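Local coordinates for protein oxidized polyvinyl alcohol hydrolase (Sphingopyxis, PDB 3WLA) that hydrolyses beta-diketones such as 4,6-nonanedione and cleaves oxidized polyvinyl alcohol in the second step of polyvinyl alcohol degradation, at residues V233-W238 and L297-T302; T318-P321 and S325-I328. One frame throughout, in Å; residues are numbered along the deposited sequence.

Both contacts lie on one flank of the mixed sheet of this alpha/beta-hydrolase, their centres about 9 Å apart. Interaction 1 is core: a strand inside the sheet meets helix 292-304 through buried methyl groups and one backbone carbonyl. Interaction 2 lies at the surface, where the loop after that helix folds back on the outermost strand, 325-328, and a proline ring rests on a disulfide sulfur. Trp298 of the helix joins the two. Its NE1 is 3.1 Å from Thr318 OG1, probably a hydrogen bond, while its CH2 packs 3.6 Å from Cys326 SG. Van der Waals packing carries both; in interaction 2 one partner is the sulfur of a disulfide to the next strand.

Interaction 1 (V233-W238 and L297-T302); sequences VVITVW and LWALNT
Ile235 lays the end of its side chain against helix 292-304, where CD1 meets the backbone carbonyl of Ala299 (CD1 to O 3.6 Å) and the methyl of Thr302 (CD1 to CG2 4.1 Å). The CB of Ala299 comes 4.3 Å from the same CD1, so one methyl group fits between two residues of the helix face that looks at the sheet. CG1 lies beside the backbone N of Ile235 (chi1 -63°) and the chain then runs extended to CD1, which carries the methyl out from the strand to the helix. Thr302 divides its two branches: CG2 goes to Ile235, whereas OG1 turns back along the helix and donates to Trp298 O at 2.8 Å. That carbonyl also accepts from Thr302 N, the two donors reaching it from opposite faces of its plane; the OG1 bond fixes the rotation of the threonine, leaving CG2 turned to Ile235. OG1 lies 3.3 Å above the Trp298 ring, toward its rim. This is the helix-on-sheet packing of an alpha/beta-hydrolase core: strand 232-238 runs between the parallel strands 181-185 and 274-280, and Ala299 also touches Met183 of the first while Ile235 touches Cys279 of the second.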
loop_
_atom_site.group_PDB
_atom_site.type_symbol
_atom_site.label_atom_id
_atom_site.label_comp_id
_atom_site.label_asym_id
_atom_site.label_seq_id
_atom_site.Cartn_x
_atom_site.Cartn_y
_atom_site.Cartn_z
ATOM N N VAL A 233 5.192 11.472 -0.758
ATOM C CA VAL A 233 5.610 11.260 0.632
ATOM C C VAL A 233 5.191 9.783 0.943
ATOM O O VAL A 233 4.054 9.351 0.650
ATOM C CB VAL A 233 4.944 12.262 1.615
ATOM C CG1 VAL A 233 3.510 12.296 1.433
ATOM C CG2 VAL A 233 5.294 11.919 3.026
ATOM N N VAL A 234 6.122 9.008 1.474
ATOM C CA VAL A 234 5.852 7.589 1.768
ATOM C C VAL A 234 6.228 7.233 3.198
ATOM O O VAL A 234 7.369 7.515 3.653
ATOM C CB VAL A 234 6.626 6.699 0.777
ATOM C CG1 VAL A 234 6.384 5.162 1.086
ATOM C CG2 VAL A 234 6.204 7.047 -0.647
ATOM N N ILE A 235 5.269 6.658 3.932
ATOM C CA ILE A 235 5.509 6.238 5.306
ATOM C C ILE A 235 5.518 4.718 5.320
ATOM O O ILE A 235 4.470 4.089 5.139
ATOM C CB ILE A 235 4.408 6.758 6.261
ATOM C CG1 ILE A 235 4.417 8.292 6.281
ATOM C CG2 ILE A 235 4.610 6.191 7.641
ATOM C CD1 ILE A 235 3.288 8.897 7.000
ATOM N N THR A 236 6.687 4.112 5.522
ATOM C CA THR A 236 6.797 2.642 5.548
ATOM C C THR A 236 6.696 2.254 7.003
ATOM O O THR A 236 7.337 2.882 7.853
ATOM C CB THR A 236 8.155 2.147 4.992
ATOM O OG1 THR A 236 8.218 2.417 3.601
ATOM C CG2 THR A 236 8.282 0.631 5.161
ATOM N N VAL A 237 5.879 1.240 7.313
ATOM C CA VAL A 237 5.739 0.838 8.699
ATOM C C VAL A 237 6.177 -0.633 8.858
ATOM O O VAL A 237 5.748 -1.505 8.095
ATOM C CB VAL A 237 4.275 1.031 9.196
ATOM C CG1 VAL A 237 4.117 0.492 10.576
ATOM C CG2 VAL A 237 3.864 2.500 9.147
ATOM N N TRP A 238 7.064 -0.887 9.837
ATOM C CA TRP A 238 7.548 -2.213 10.176
ATOM C C TRP A 238 7.014 -2.522 11.579
ATOM O O TRP A 238 7.078 -1.656 12.477
ATOM C CB TRP A 238 9.077 -2.217 10.234
ATOM C CG TRP A 238 9.681 -3.482 10.731
ATOM C CD1 TRP A 238 9.549 -4.737 10.191
ATOM C CD2 TRP A 238 10.682 -3.593 11.761
ATOM N NE1 TRP A 238 10.431 -5.620 10.807
ATOM C CE2 TRP A 238 11.131 -4.946 11.769
ATOM C CE3 TRP A 238 11.249 -2.670 12.664
ATOM C CZ2 TRP A 238 12.126 -5.410 12.639
ATOM C CZ3 TRP A 238 12.244 -3.120 13.538
ATOM C CH2 TRP A 238 12.672 -4.488 13.514
ATOM N N LEU A 297 -4.473 8.699 12.334
ATOM C CA LEU A 297 -4.685 10.132 12.094
ATOM C C LEU A 297 -3.344 10.896 12.023
ATOM O O LEU A 297 -3.217 11.813 11.237
ATOM C CB LEU A 297 -5.527 10.751 13.182
ATOM C CG LEU A 297 -5.739 12.265 13.045
ATOM C CD1 LEU A 297 -6.565 12.588 11.763
ATOM C CD2 LEU A 297 -6.505 12.736 14.320
ATOM N N TRP A 298 -2.366 10.489 12.827
ATOM C CA TRP A 298 -1.066 11.102 12.793
ATOM C C TRP A 298 -0.459 10.849 11.452
ATOM O O TRP A 298 0.054 11.778 10.801
ATOM C CB TRP A 298 -0.139 10.511 13.858
ATOM C CG TRP A 298 1.299 10.975 13.670
ATOM C CD1 TRP A 298 1.838 12.206 14.025
ATOM C CD2 TRP A 298 2.332 10.270 12.978
ATOM N NE1 TRP A 298 3.138 12.280 13.586
ATOM C CE2 TRP A 298 3.464 11.113 12.938
ATOM C CE3 TRP A 298 2.412 9.005 12.381
ATOM C CZ2 TRP A 298 4.669 10.726 12.314
ATOM C CZ3 TRP A 298 3.613 8.619 11.761
ATOM C CH2 TRP A 298 4.720 9.476 11.731
ATOM N N ALA A 299 -0.523 9.599 11.005
ATOM C CA ALA A 299 0.100 9.243 9.736
ATOM C C ALA A 299 -0.549 9.985 8.553
ATOM O O ALA A 299 0.155 10.525 7.672
ATOM C CB ALA A 299 0.016 7.714 9.506
ATOM N N LEU A 300 -1.876 10.018 8.526
ATOM C CA LEU A 300 -2.539 10.694 7.410
ATOM C C LEU A 300 -2.308 12.198 7.447
ATOM O O LEU A 300 -2.069 12.784 6.398
ATOM C CB LEU A 300 -4.045 10.384 7.324
ATOM C CG LEU A 300 -4.497 9.172 6.474
ATOM C CD1 LEU A 300 -4.421 9.480 4.943
ATOM C CD2 LEU A 300 -3.652 7.969 6.838
ATOM N N ASN A 301 -2.406 12.829 8.617
ATOM C CA ASN A 301 -2.124 14.283 8.682
ATOM C C ASN A 301 -0.674 14.554 8.256
ATOM O O ASN A 301 -0.395 15.593 7.641
ATOM C CB ASN A 301 -2.332 14.844 10.087
ATOM C CG ASN A 301 -3.763 15.007 10.433
ATOM O OD1 ASN A 301 -4.651 15.069 9.558
ATOM N ND2 ASN A 301 -4.025 15.112 11.723
ATOM N N THR A 302 0.256 13.645 8.592
ATOM C CA THR A 302 1.653 13.817 8.203
ATOM C C THR A 302 1.740 13.776 6.646
ATOM O O THR A 302 2.414 14.606 6.017
ATOM C CB THR A 302 2.546 12.692 8.810
ATOM O OG1 THR A 302 2.583 12.838 10.235
ATOM C CG2 THR A 302 3.973 12.743 8.284
#

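Interaction 2 (T318-P321 and S325-I328); sequences TAPP and SCKI
A proline resting on a disulfide joins the loop after helix 292-304 to strand 325-328, the outermost strand on this side of the sheet. Two carbons of the Pro320 ring touch Cys326 SG, CG at 3.7 Å and CB at 4.1 Å. The ring thus meets the sulfur along its CB-CG side, a van der Waals contact between ring carbons and sulfur. Cys326 is bonded through that sulfur to Cys279 of strand 274-280, so the ring packs on a group that is itself tied down. SG stands beside the backbone N of Cys326 and anti to its carbonyl carbon (chi1 -49°), which leaves it facing the Pro320 ring while bonded to Cys279. Pro320 also reaches the start of the strand, its CG lying 4.4 Å from Ser325 N, while the side chain of Ser325 leaves its backbone on the side away from the loop. The bond from CA to CB of Pro320 points toward the strand, and that of Cys326 points back toward the loop, so the two side chains meet in the gap between the backbones, whose nearest CA atoms, those of Pro320 and Ser325, are 7.0 Å apart. Trp298 of helix 292-304 touches both Pro320 and Pro321, so its indole ties the loop to the helix. Strand 325-328 runs antiparallel to strand 274-280, with backbone hydrogen bonds between Ser325 and Ser280 and between Lys327 and Ala278, and the disulfide fastens the same two strands covalently.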
loop_
_atom_site.group_PDB
_atom_site.type_symbol
_atom_site.label_atom_id
_atom_site.label_comp_id
_atom_site.label_asym_id
_atom_site.label_seq_id
_atom_site.Cartn_x
_atom_site.Cartn_y
_atom_site.Cartn_z
ATOM N N THR A 318 6.544 15.320 12.707
ATOM C CA THR A 318 6.241 15.556 14.113
ATOM C C THR A 318 6.274 14.189 14.832
ATOM O O THR A 318 6.281 13.139 14.176
ATOM C CB THR A 318 4.875 16.196 14.269
ATOM O OG1 THR A 318 3.869 15.250 13.888
ATOM C CG2 THR A 318 4.777 17.461 13.350
ATOM N N ALA A 319 6.292 14.183 16.157
ATOM C CA ALA A 319 6.356 12.915 16.872
ATOM C C ALA A 319 5.086 12.085 16.763
ATOM O O ALA A 319 3.968 12.612 16.951
ATOM C CB ALA A 319 6.643 13.164 18.319
ATOM N N PRO A 320 5.233 10.789 16.455
ATOM C CA PRO A 320 4.045 9.931 16.348
ATOM C C PRO A 320 3.561 9.575 17.772
ATOM O O PRO A 320 4.188 9.964 18.794
ATOM C CB PRO A 320 4.568 8.711 15.586
ATOM C CG PRO A 320 6.000 8.609 16.065
ATOM C CD PRO A 320 6.442 10.054 16.080
ATOM N N PRO A 321 2.399 8.907 17.876
ATOM C CA PRO A 321 1.932 8.551 19.224
ATOM C C PRO A 321 2.924 7.584 19.848
ATOM O O PRO A 321 3.815 7.045 19.185
ATOM C CB PRO A 321 0.585 7.850 18.956
ATOM C CG PRO A 321 0.101 8.494 17.724
ATOM C CD PRO A 321 1.359 8.622 16.866
ATOM N N SER A 325 8.332 4.874 16.517
ATOM C CA SER A 325 9.568 5.619 16.409
ATOM C C SER A 325 9.786 5.807 14.900
ATOM O O SER A 325 10.016 4.828 14.175
ATOM C CB SER A 325 10.694 4.793 17.028
ATOM O OG SER A 325 11.963 5.394 16.808
ATOM N N CYS A 326 9.665 7.041 14.421
ATOM C CA CYS A 326 9.866 7.301 12.997
ATOM C C CYS A 326 11.063 8.262 12.738
ATOM O O CYS A 326 11.360 9.139 13.584
ATOM C CB CYS A 326 8.601 7.909 12.424
ATOM S SG CYS A 326 7.041 7.014 12.849
ATOM N N LYS A 327 11.727 8.069 11.600
ATOM C CA LYS A 327 12.852 8.899 11.209
ATOM C C LYS A 327 12.696 9.180 9.706
ATOM O O LYS A 327 12.112 8.379 8.988
ATOM C CB LYS A 327 14.195 8.158 11.485
ATOM C CG LYS A 327 14.599 7.136 10.430
ATOM C CD LYS A 327 16.031 6.550 10.636
ATOM C CE LYS A 327 17.150 7.412 9.960
ATOM N NZ LYS A 327 17.334 7.180 8.459
ATOM N N ILE A 328 13.199 10.313 9.220
ATOM C CA ILE A 328 13.132 10.581 7.789
ATOM C C ILE A 328 14.229 9.709 7.203
ATOM O O ILE A 328 15.246 9.479 7.861
ATOM C CB ILE A 328 13.385 12.072 7.447
ATOM C CG1 ILE A 328 12.163 12.902 7.887
ATOM C CG2 ILE A 328 13.575 12.232 5.948
ATOM C CD1 ILE A 328 12.353 14.432 7.828
#